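Local coordinates for protein CocE/NonD family hydrolase (Staphylococcus aureus, PDB 3IB3) that probably hydrolyses ester or amide bonds with an alpha/beta-hydrolase catalytic domain, its natural substrate being unestablished, at residues Asn410-Val415 / Asp551-Ile556; Gly428-Asp433 / Thr508-Val513; His461-Gln466 / His478-Lys483. One frame throughout, in Å; residues are numbered along the deposited sequence.

Interaction 1 of 3, residues Asn410-Val415 / Asp551-Ile556; sequences NLKLWV and DSQLII
D551 OD1 takes two donors from 410-415. W414 NE1 reaches it over 2.9 Å, nearly straight (174°), with the oxygen in the indole plane at the ring's N-H edge, while K412 NZ forms a salt bridge to the same oxygen at 3.2 Å, arriving on the syn side but well out of the carboxylate plane. The indole gets there because its CG sits anti to the carbonyl carbon (chi1 -63°), and K412 because its chain bends at chi2 and chi4. Aspartate suits the spot: a single carboxylate oxygen can accept from both the indole N-H and the lysine. Next to it S552 OG accepts W414 N at 3.0 Å and is also hydrogen-bonded to Y545 O, tying the turn to a second strand. Q553, its chain extended beyond CG, brings NE2 to D551 O (3.0 Å), which lies in the plane of its amide, while its CG lies against K412 CB.

Behind these side chains the backbones pair antiparallel, with K412 N bonded to Q553 O at 2.7 Å and I555 N to N410 O at 2.9 Å. On the opposite face L411 and L554 cross at about a right angle, CB to CD1 4.0 Å, their branched apolar ends meeting V511 of strand 508-514. The K412 and Q553 face is mixed, whereas the leucines turn to the core of a beta sandwich, consistent with the jelly-roll, galactose-binding-domain-like fold of this family's C-terminal domain.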
loop_
_atom_site.group_PDB
_atom_site.type_symbol
_atom_site.label_atom_id
_atom_site.label_comp_id
_atom_site.label_asym_id
_atom_site.label_seq_id
_atom_site.Cartn_x
_atom_site.Cartn_y
_atom_site.Cartn_z
ATOM N N ASN A 410 11.169 -1.704 -15.449
ATOM C CA ASN A 410 10.359 -2.263 -16.520
ATOM C C ASN A 410 11.130 -3.417 -17.160
ATOM O O ASN A 410 12.162 -3.181 -17.798
ATOM C CB ASN A 410 10.054 -1.189 -17.579
ATOM C CG ASN A 410 9.228 -1.723 -18.763
ATOM O OD1 ASN A 410 8.792 -2.886 -18.777
ATOM N ND2 ASN A 410 8.964 -0.846 -19.758
ATOM N N LEU A 411 10.652 -4.648 -16.954
ATOM C CA LEU A 411 11.180 -5.810 -17.659
ATOM C C LEU A 411 10.426 -6.005 -19.010
ATOM O O LEU A 411 9.227 -6.322 -19.057
ATOM C CB LEU A 411 11.074 -7.048 -16.770
ATOM C CG LEU A 411 11.694 -8.360 -17.278
ATOM C CD1 LEU A 411 13.167 -8.184 -17.640
ATOM C CD2 LEU A 411 11.495 -9.493 -16.245
ATOM N N LYS A 412 11.148 -5.793 -20.095
ATOM C CA LYS A 412 10.639 -6.011 -21.454
ATOM C C LYS A 412 11.133 -7.390 -22.011
ATOM O O LYS A 412 12.311 -7.588 -22.208
ATOM C CB LYS A 412 11.040 -4.792 -22.266
ATOM C CG LYS A 412 11.157 -4.913 -23.762
ATOM C CD LYS A 412 9.884 -5.295 -24.441
ATOM C CE LYS A 412 10.159 -5.439 -25.922
ATOM N NZ LYS A 412 10.629 -4.175 -26.535
ATOM N N LEU A 413 10.210 -8.325 -22.251
ATOM C CA LEU A 413 10.542 -9.707 -22.705
ATOM C C LEU A 413 9.844 -10.001 -24.018
ATOM O O LEU A 413 8.776 -9.441 -24.295
ATOM C CB LEU A 413 10.096 -10.745 -21.665
ATOM C CG LEU A 413 10.622 -10.657 -20.203
ATOM C CD1 LEU A 413 10.083 -11.840 -19.351
ATOM C CD2 LEU A 413 12.151 -10.616 -20.216
ATOM N N TRP A 414 10.461 -10.836 -24.855
ATOM C CA TRP A 414 9.764 -11.543 -25.944
ATOM C C TRP A 414 9.535 -13.008 -25.467
ATOM O O TRP A 414 10.436 -13.647 -24.892
ATOM C CB TRP A 414 10.544 -11.492 -27.265
ATOM C CG TRP A 414 10.715 -10.099 -27.796
ATOM C CD1 TRP A 414 11.658 -9.174 -27.418
ATOM C CD2 TRP A 414 9.907 -9.456 -28.798
ATOM N NE1 TRP A 414 11.475 -7.993 -28.130
ATOM C CE2 TRP A 414 10.420 -8.147 -28.984
ATOM C CE3 TRP A 414 8.822 -9.870 -29.575
ATOM C CZ2 TRP A 414 9.866 -7.239 -29.915
ATOM C CZ3 TRP A 414 8.262 -8.965 -30.504
ATOM C CH2 TRP A 414 8.798 -7.667 -30.662
ATOM N N VAL A 415 8.307 -13.492 -25.626
ATOM C CA VAL A 415 7.867 -14.707 -24.970
ATOM C C VAL A 415 6.931 -15.468 -25.896
ATOM O O VAL A 415 6.374 -14.891 -26.849
ATOM C CB VAL A 415 7.152 -14.438 -23.607
ATOM C CG1 VAL A 415 7.974 -13.587 -22.771
ATOM C CG2 VAL A 415 5.712 -13.767 -23.810
ATOM N N ASP A 551 14.820 -7.706 -28.496
ATOM C CA ASP A 551 15.507 -6.762 -27.622
ATOM C C ASP A 551 15.026 -6.823 -26.161
ATOM O O ASP A 551 14.769 -5.796 -25.515
ATOM C CB ASP A 551 15.416 -5.330 -28.199
ATOM C CG ASP A 551 14.009 -4.828 -28.256
ATOM O OD1 ASP A 551 13.072 -5.630 -28.043
ATOM O OD2 ASP A 551 13.826 -3.643 -28.541
ATOM N N SER A 552 14.959 -8.038 -25.633
ATOM C CA SER A 552 14.550 -8.222 -24.262
ATOM C C SER A 552 15.495 -7.428 -23.351
ATOM O O SER A 552 16.726 -7.454 -23.538
ATOM C CB SER A 552 14.519 -9.705 -23.878
ATOM O OG SER A 552 13.392 -10.365 -24.429
ATOM N N GLN A 553 14.926 -6.696 -22.396
ATOM C CA GLN A 553 15.723 -5.770 -21.589
ATOM C C GLN A 553 15.038 -5.376 -20.300
ATOM O O GLN A 553 13.830 -5.303 -20.241
ATOM C CB GLN A 553 16.002 -4.479 -22.384
ATOM C CG GLN A 553 14.782 -3.654 -22.644
ATOM C CD GLN A 553 15.049 -2.537 -23.625
ATOM O OE1 GLN A 553 15.350 -1.423 -23.229
ATOM N NE2 GLN A 553 15.015 -2.849 -24.913
ATOM N N LEU A 554 15.843 -5.127 -19.275
ATOM C CA LEU A 554 15.396 -4.495 -18.054
ATOM C C LEU A 554 15.805 -3.002 -17.990
ATOM O O LEU A 554 16.990 -2.659 -18.116
ATOM C CB LEU A 554 16.017 -5.213 -16.865
ATOM C CG LEU A 554 15.613 -4.656 -15.498
ATOM C CD1 LEU A 554 14.164 -5.102 -15.072
ATOM C CD2 LEU A 554 16.616 -5.060 -14.483
ATOM N N ILE A 555 14.821 -2.147 -17.753
ATOM C CA ILE A 555 15.038 -0.721 -17.615
ATOM C C ILE A 555 15.172 -0.407 -16.128
ATOM O O ILE A 555 14.250 -0.687 -15.337
ATOM C CB ILE A 555 13.901 0.085 -18.255
ATOM C CG1 ILE A 555 13.812 -0.210 -19.768
ATOM C CG2 ILE A 555 14.103 1.555 -18.078
ATOM C CD1 ILE A 555 15.072 0.029 -20.539
ATOM N N ILE A 556 16.316 0.142 -15.741
ATOM C CA ILE A 556 16.597 0.369 -14.315
ATOM C C ILE A 556 16.668 1.863 -14.008
ATOM O O ILE A 556 17.174 2.611 -14.819
ATOM C CB ILE A 556 17.876 -0.418 -13.867
ATOM C CG1 ILE A 556 19.148 0.031 -14.589
ATOM C CG2 ILE A 556 17.679 -1.877 -14.118
ATOM C CD1 ILE A 556 20.486 -0.256 -13.802
#

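Interaction 2 of 3, residues Gly428-Asp433 / Thr508-Val513; sequences GIKKLD and TLEVVV
G428, K430 and L432 pair with V512, E510 and T508 through six backbone hydrogen bonds of 2.9 to 3.1 Å between N and O atoms, in a regular antiparallel arrangement whose strand directions differ by 152°. Between them the non-hydrogen-bonded pairs I429-V511 and K431-L509 carry their side chains to the other face. There I429 spreads its two branches: CG2 lies against L509 CG at 3.7 Å and CD1 against V511 CG2 at 3.8 Å, a fork that suits a beta-branched residue placed between two apolar neighbours. This face is turned to the core of the C-terminal beta sandwich, where I429 and V511 also meet M409 and L411 of the facing sheet. K431 starts on the same face but sends its NZ to salt bridges with D339 and E507.

The face of K430 and E510 is more polar. Their chains run side by side in the same direction, K430 CD 3.6 Å from E510 OE1, yet the charged ends have other partners: K430 NZ forms a salt bridge with E438, and E510 OE2 a hydrogen bond with S394. The aliphatic part of K430 crosses V512 CG2, 3.9 Å from CD. L432 CB packs on T508 CB at 3.7 Å, while T508 OG1 is hydrogen-bonded to T398.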
loop_
_atom_site.group_PDB
_atom_site.type_symbol
_atom_site.label_atom_id
_atom_site.label_comp_id
_atom_site.label_asym_id
_atom_site.label_seq_id
_atom_site.Cartn_x
_atom_site.Cartn_y
_atom_site.Cartn_z
ATOM N N GLY A 428 10.882 -11.032 -10.622
ATOM C CA GLY A 428 11.441 -10.556 -9.398
ATOM C C GLY A 428 12.803 -9.986 -9.623
ATOM O O GLY A 428 13.481 -10.351 -10.570
ATOM N N ILE A 429 13.212 -9.101 -8.727
ATOM C CA ILE A 429 14.557 -8.561 -8.713
ATOM C C ILE A 429 15.084 -8.919 -7.379
ATOM O O ILE A 429 14.378 -8.740 -6.372
ATOM C CB ILE A 429 14.550 -7.013 -8.851
ATOM C CG1 ILE A 429 13.849 -6.609 -10.159
ATOM C CG2 ILE A 429 15.984 -6.462 -8.749
ATOM C CD1 ILE A 429 14.597 -6.982 -11.398
ATOM N N LYS A 430 16.297 -9.499 -7.377
ATOM C CA LYS A 430 16.995 -9.921 -6.213
ATOM C C LYS A 430 18.368 -9.239 -6.144
ATOM O O LYS A 430 18.903 -8.838 -7.177
ATOM C CB LYS A 430 17.224 -11.443 -6.243
ATOM C CG LYS A 430 15.985 -12.327 -6.271
ATOM C CD LYS A 430 16.366 -13.830 -6.129
ATOM C CE LYS A 430 15.156 -14.703 -5.758
ATOM N NZ LYS A 430 14.332 -14.138 -4.669
ATOM N N LYS A 431 18.897 -9.070 -4.916
ATOM C CA LYS A 431 20.276 -8.637 -4.715
ATOM C C LYS A 431 21.102 -9.756 -4.116
ATOM O O LYS A 431 20.680 -10.444 -3.184
ATOM C CB LYS A 431 20.446 -7.365 -3.875
ATOM C CG LYS A 431 21.928 -6.997 -3.787
ATOM C CD LYS A 431 22.239 -5.635 -3.197
ATOM C CE LYS A 431 22.008 -5.564 -1.689
ATOM N NZ LYS A 431 22.832 -4.473 -1.035
ATOM N N LEU A 432 22.302 -9.911 -4.668
ATOM C CA LEU A 432 23.197 -10.964 -4.309
ATOM C C LEU A 432 24.435 -10.253 -3.743
ATOM O O LEU A 432 24.938 -9.319 -4.358
ATOM C CB LEU A 432 23.506 -11.817 -5.567
ATOM C CG LEU A 432 22.599 -12.996 -5.931
ATOM C CD1 LEU A 432 21.130 -12.738 -5.941
ATOM C CD2 LEU A 432 23.012 -13.673 -7.212
ATOM N N ASP A 433 24.893 -10.663 -2.553
ATOM C CA ASP A 433 26.035 -10.019 -1.931
ATOM C C ASP A 433 27.331 -10.532 -2.598
ATOM O O ASP A 433 27.282 -11.368 -3.463
ATOM C CB ASP A 433 26.041 -10.152 -0.385
ATOM C CG ASP A 433 26.226 -11.595 0.128
ATOM O OD1 ASP A 433 26.782 -12.447 -0.612
ATOM O OD2 ASP A 433 25.825 -11.880 1.303
ATOM N N THR A 508 25.375 -8.010 -6.949
ATOM C CA THR A 508 24.727 -8.444 -8.192
ATOM C C THR A 508 23.225 -8.159 -8.179
ATOM O O THR A 508 22.578 -8.321 -7.138
ATOM C CB THR A 508 25.018 -9.944 -8.334
ATOM O OG1 THR A 508 26.412 -10.112 -8.439
ATOM C CG2 THR A 508 24.399 -10.601 -9.535
ATOM N N LEU A 509 22.667 -7.739 -9.318
ATOM C CA LEU A 509 21.222 -7.696 -9.518
ATOM C C LEU A 509 20.884 -8.912 -10.362
ATOM O O LEU A 509 21.578 -9.185 -11.329
ATOM C CB LEU A 509 20.766 -6.389 -10.228
ATOM C CG LEU A 509 19.249 -6.182 -10.564
ATOM C CD1 LEU A 509 18.849 -4.660 -10.563
ATOM C CD2 LEU A 509 18.815 -6.820 -11.872
ATOM N N GLU A 510 19.854 -9.653 -9.971
ATOM C CA GLU A 510 19.372 -10.837 -10.689
ATOM C C GLU A 510 17.904 -10.620 -11.022
ATOM O O GLU A 510 17.121 -10.320 -10.119
ATOM C CB GLU A 510 19.531 -12.098 -9.804
ATOM C CG GLU A 510 18.935 -13.418 -10.304
ATOM C CD GLU A 510 19.110 -14.566 -9.269
ATOM O OE1 GLU A 510 19.340 -14.279 -8.063
ATOM O OE2 GLU A 510 19.036 -15.748 -9.646
ATOM N N VAL A 511 17.554 -10.702 -12.319
ATOM C CA VAL A 511 16.150 -10.748 -12.746
ATOM C C VAL A 511 15.782 -12.229 -12.827
ATOM O O VAL A 511 16.564 -13.025 -13.285
ATOM C CB VAL A 511 15.888 -10.132 -14.121
ATOM C CG1 VAL A 511 14.351 -10.132 -14.424
ATOM C CG2 VAL A 511 16.401 -8.757 -14.174
ATOM N N VAL A 512 14.624 -12.574 -12.300
ATOM C CA VAL A 512 14.125 -13.928 -12.223
ATOM C C VAL A 512 12.779 -13.840 -12.932
ATOM O O VAL A 512 11.976 -12.909 -12.674
ATOM C CB VAL A 512 13.899 -14.381 -10.733
ATOM C CG1 VAL A 512 13.477 -15.888 -10.645
ATOM C CG2 VAL A 512 15.156 -14.155 -9.868
ATOM N N VAL A 513 12.561 -14.731 -13.893
ATOM C CA VAL A 513 11.270 -14.863 -14.524
ATOM C C VAL A 513 10.854 -16.310 -14.256
ATOM O O VAL A 513 11.661 -17.233 -14.374
ATOM C CB VAL A 513 11.322 -14.598 -16.054
ATOM C CG1 VAL A 513 9.905 -14.691 -16.665
ATOM C CG2 VAL A 513 11.933 -13.286 -16.374
HETATM O O HOH W 1 27.716 -10.267 -6.329
#

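Interaction 3 of 3, residues His461-Gln466 / His478-Lys483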
loop_
_atom_site.group_PDB
_atom_site.type_symbol
_atom_site.label_atom_id
_atom_site.label_comp_id
_atom_site.label_asym_id
_atom_site.label_seq_id
_atom_site.Cartn_x
_atom_site.Cartn_y
_atom_site.Cartn_z
ATOM N N HIS A 461 -3.003 -10.169 -21.273
ATOM C CA HIS A 461 -3.255 -8.776 -20.822
ATOM C C HIS A 461 -2.122 -7.778 -21.097
ATOM O O HIS A 461 -2.070 -6.660 -20.477
ATOM C CB HIS A 461 -3.559 -8.732 -19.311
ATOM C CG HIS A 461 -4.812 -9.448 -18.933
ATOM N ND1 HIS A 461 -5.827 -8.843 -18.230
ATOM C CD2 HIS A 461 -5.233 -10.708 -19.184
ATOM C CE1 HIS A 461 -6.810 -9.707 -18.051
ATOM N NE2 HIS A 461 -6.474 -10.844 -18.617
ATOM N N ARG A 462 -1.236 -8.144 -22.014
ATOM C CA ARG A 462 -0.101 -7.303 -22.346
ATOM C C ARG A 462 -0.406 -5.949 -23.001
ATOM O O ARG A 462 0.528 -5.199 -23.211
ATOM C CB ARG A 462 0.864 -8.067 -23.252
ATOM C CG ARG A 462 0.347 -8.309 -24.722
ATOM C CD ARG A 462 1.228 -9.316 -25.417
ATOM N NE ARG A 462 0.755 -9.662 -26.764
ATOM C CZ ARG A 462 -0.241 -10.501 -27.030
ATOM N NH1 ARG A 462 -0.946 -11.078 -26.059
ATOM N NH2 ARG A 462 -0.538 -10.757 -28.268
ATOM N N GLU A 463 -1.653 -5.633 -23.370
ATOM C CA GLU A 463 -1.877 -4.399 -24.175
ATOM C C GLU A 463 -1.544 -3.153 -23.333
ATOM O O GLU A 463 -2.043 -2.971 -22.216
ATOM C CB GLU A 463 -3.276 -4.274 -24.774
ATOM C CG GLU A 463 -3.289 -3.192 -25.890
ATOM C CD GLU A 463 -4.668 -2.721 -26.364
ATOM O OE1 GLU A 463 -5.698 -3.396 -26.126
ATOM O OE2 GLU A 463 -4.722 -1.636 -26.995
ATOM N N LEU A 464 -0.671 -2.315 -23.877
ATOM C CA LEU A 464 -0.267 -1.090 -23.223
ATOM C C LEU A 464 -1.237 0.048 -23.401
ATOM O O LEU A 464 -1.719 0.308 -24.515
ATOM C CB LEU A 464 1.099 -0.646 -23.751
ATOM C CG LEU A 464 2.313 -1.512 -23.500
ATOM C CD1 LEU A 464 3.579 -0.748 -23.972
ATOM C CD2 LEU A 464 2.390 -1.860 -22.041
ATOM N N ASP A 465 -1.543 0.727 -22.306
ATOM C CA ASP A 465 -2.129 2.058 -22.377
ATOM C C ASP A 465 -0.989 3.014 -22.760
ATOM O O ASP A 465 -0.131 3.354 -21.937
ATOM C CB ASP A 465 -2.770 2.429 -21.053
ATOM C CG ASP A 465 -3.450 3.771 -21.077
ATOM O OD1 ASP A 465 -2.965 4.703 -21.757
ATOM O OD2 ASP A 465 -4.471 3.903 -20.375
ATOM N N GLN A 466 -0.984 3.424 -24.030
ATOM C CA GLN A 466 0.091 4.225 -24.579
ATOM C C GLN A 466 0.177 5.561 -23.850
ATOM O O GLN A 466 1.256 5.946 -23.416
ATOM C CB GLN A 466 -0.060 4.421 -26.094
ATOM C CG GLN A 466 0.055 3.123 -26.950
ATOM C CD GLN A 466 1.385 2.399 -26.795
ATOM O OE1 GLN A 466 2.334 2.924 -26.199
ATOM N NE2 GLN A 466 1.455 1.158 -27.304
ATOM N N HIS A 478 -5.957 -3.703 -19.674
ATOM C CA HIS A 478 -6.831 -4.760 -19.095
ATOM C C HIS A 478 -8.260 -4.754 -19.634
ATOM O O HIS A 478 -9.271 -5.001 -18.923
ATOM C CB HIS A 478 -6.790 -4.716 -17.577
ATOM C CG HIS A 478 -5.443 -5.022 -17.015
ATOM N ND1 HIS A 478 -4.792 -6.223 -17.247
ATOM C CD2 HIS A 478 -4.626 -4.299 -16.225
ATOM C CE1 HIS A 478 -3.637 -6.220 -16.621
ATOM N NE2 HIS A 478 -3.518 -5.069 -15.978
ATOM N N GLU A 479 -8.364 -4.528 -20.931
ATOM C CA GLU A 479 -9.663 -4.509 -21.530
ATOM C C GLU A 479 -9.874 -5.544 -22.618
ATOM O O GLU A 479 -11.041 -5.826 -22.923
ATOM C CB GLU A 479 -9.930 -3.125 -22.095
ATOM C CG GLU A 479 -10.119 -2.085 -21.066
ATOM C CD GLU A 479 -10.558 -0.778 -21.666
ATOM O OE1 GLU A 479 -10.028 -0.410 -22.768
ATOM O OE2 GLU A 479 -11.436 -0.125 -21.038
ATOM N N THR A 480 -8.789 -6.050 -23.230
ATOM C CA THR A 480 -8.847 -7.107 -24.266
ATOM C C THR A 480 -7.830 -8.224 -23.898
ATOM O O THR A 480 -6.649 -7.939 -23.646
ATOM C CB THR A 480 -8.458 -6.580 -25.673
ATOM O OG1 THR A 480 -9.274 -5.456 -26.034
ATOM C CG2 THR A 480 -8.622 -7.688 -26.762
ATOM N N GLU A 481 -8.290 -9.465 -23.796
ATOM C CA GLU A 481 -7.383 -10.591 -23.699
ATOM C C GLU A 481 -6.944 -10.955 -25.110
ATOM O O GLU A 481 -7.769 -11.372 -25.925
ATOM C CB GLU A 481 -8.036 -11.798 -23.049
ATOM C CG GLU A 481 -8.511 -11.549 -21.653
ATOM C CD GLU A 481 -8.681 -12.828 -20.800
ATOM O OE1 GLU A 481 -9.281 -13.817 -21.285
ATOM O OE2 GLU A 481 -8.232 -12.819 -19.622
ATOM N N LEU A 482 -5.656 -10.773 -25.390
ATOM C CA LEU A 482 -5.046 -11.129 -26.664
ATOM C C LEU A 482 -4.356 -12.506 -26.561
ATOM O O LEU A 482 -3.104 -12.642 -26.397
ATOM C CB LEU A 482 -4.068 -10.034 -27.133
ATOM C CG LEU A 482 -4.572 -8.589 -27.209
ATOM C CD1 LEU A 482 -3.395 -7.638 -27.439
ATOM C CD2 LEU A 482 -5.617 -8.444 -28.294
ATOM N N LYS A 483 -5.194 -13.532 -26.656
ATOM C CA LYS A 483 -4.770 -14.903 -26.447
ATOM C C LYS A 483 -3.740 -15.324 -27.495
ATOM O O LYS A 483 -3.629 -14.705 -28.550
ATOM C CB LYS A 483 -5.973 -15.820 -26.493
ATOM C CG LYS A 483 -6.842 -15.737 -25.273
ATOM C CD LYS A 483 -6.233 -16.508 -24.097
ATOM C CE LYS A 483 -7.122 -16.390 -22.857
ATOM N NZ LYS A 483 -6.451 -16.874 -21.610
HETATM O O HOH W 2 -3.816 -4.686 -21.263
HETATM O O HOH W 3 -1.783 -12.864 -29.477
HETATM O O HOH W 4 -4.271 -7.365 -23.745
HETATM O O HOH W 5 -6.002 -5.103 -23.269
#
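R462 NH1 is gripped by two carbonyl oxygens, L482 O at 2.7 Å and V459 O. The first bond is nearly straight (168°), lies in the guanidinium plane and uses a lone pair in the carbonyl plane. All this belongs to the long irregular connection between strands 447-458 and 490-503 of the C-terminal beta-sandwich domain, and it is held by side chains, waters and a few backbone bonds, such as L482 with S460. Arginine serves well, since its flat head can bond at the edge and still be packed on a face: L482 CD1 stands over its centre, 4.2 Å above the plane.

H461 works at both ring nitrogens. NE2 donates to E481 OE2 at 2.8 Å, meeting the anti lone pair with the carboxylate plane turned almost perpendicular to the ring, while ND1 is hydrogen-bonded to H478 ND1 at 3.0 Å. The two imidazoles meet rim to rim, their planes 51° apart, and neither lies over the other. CG anti to the carbonyl carbon (chi1 -64°) swings the H461 ring so that ND1 faces H478 and NE2 faces E481. Both histidines also touch Y199 of helix 198-203, joining the loop to the alpha/beta-hydrolase part.

One water lies among H461 O, E463 O and H478 N, accepting from H478 N at 2.8 Å. Another accepts from R462 NH2 at 2.7 Å and sits beside K483 O.

Interactions 1 and 2 belong to the two facing sheets of the same sandwich, their centres 14 Å apart. They touch directly in its core, where L411 CD2 of interaction 1 comes within 3.4 Å of V511 CG1 of interaction 2, and L413 meets V513. Strands 408-417 and 424-432 follow each other in the chain yet join different sheets. Interaction 3 makes no touch with either: its nearest atoms are about 7 Å from interaction 1 and about 13 Å from interaction 2. All three lie in the family's non-catalytic C-terminal domain, but interaction 3 reaches the alpha/beta-hydrolase part through helix 198-203, and K431 of interaction 2 reaches strand 333-340 of the large mixed sheet.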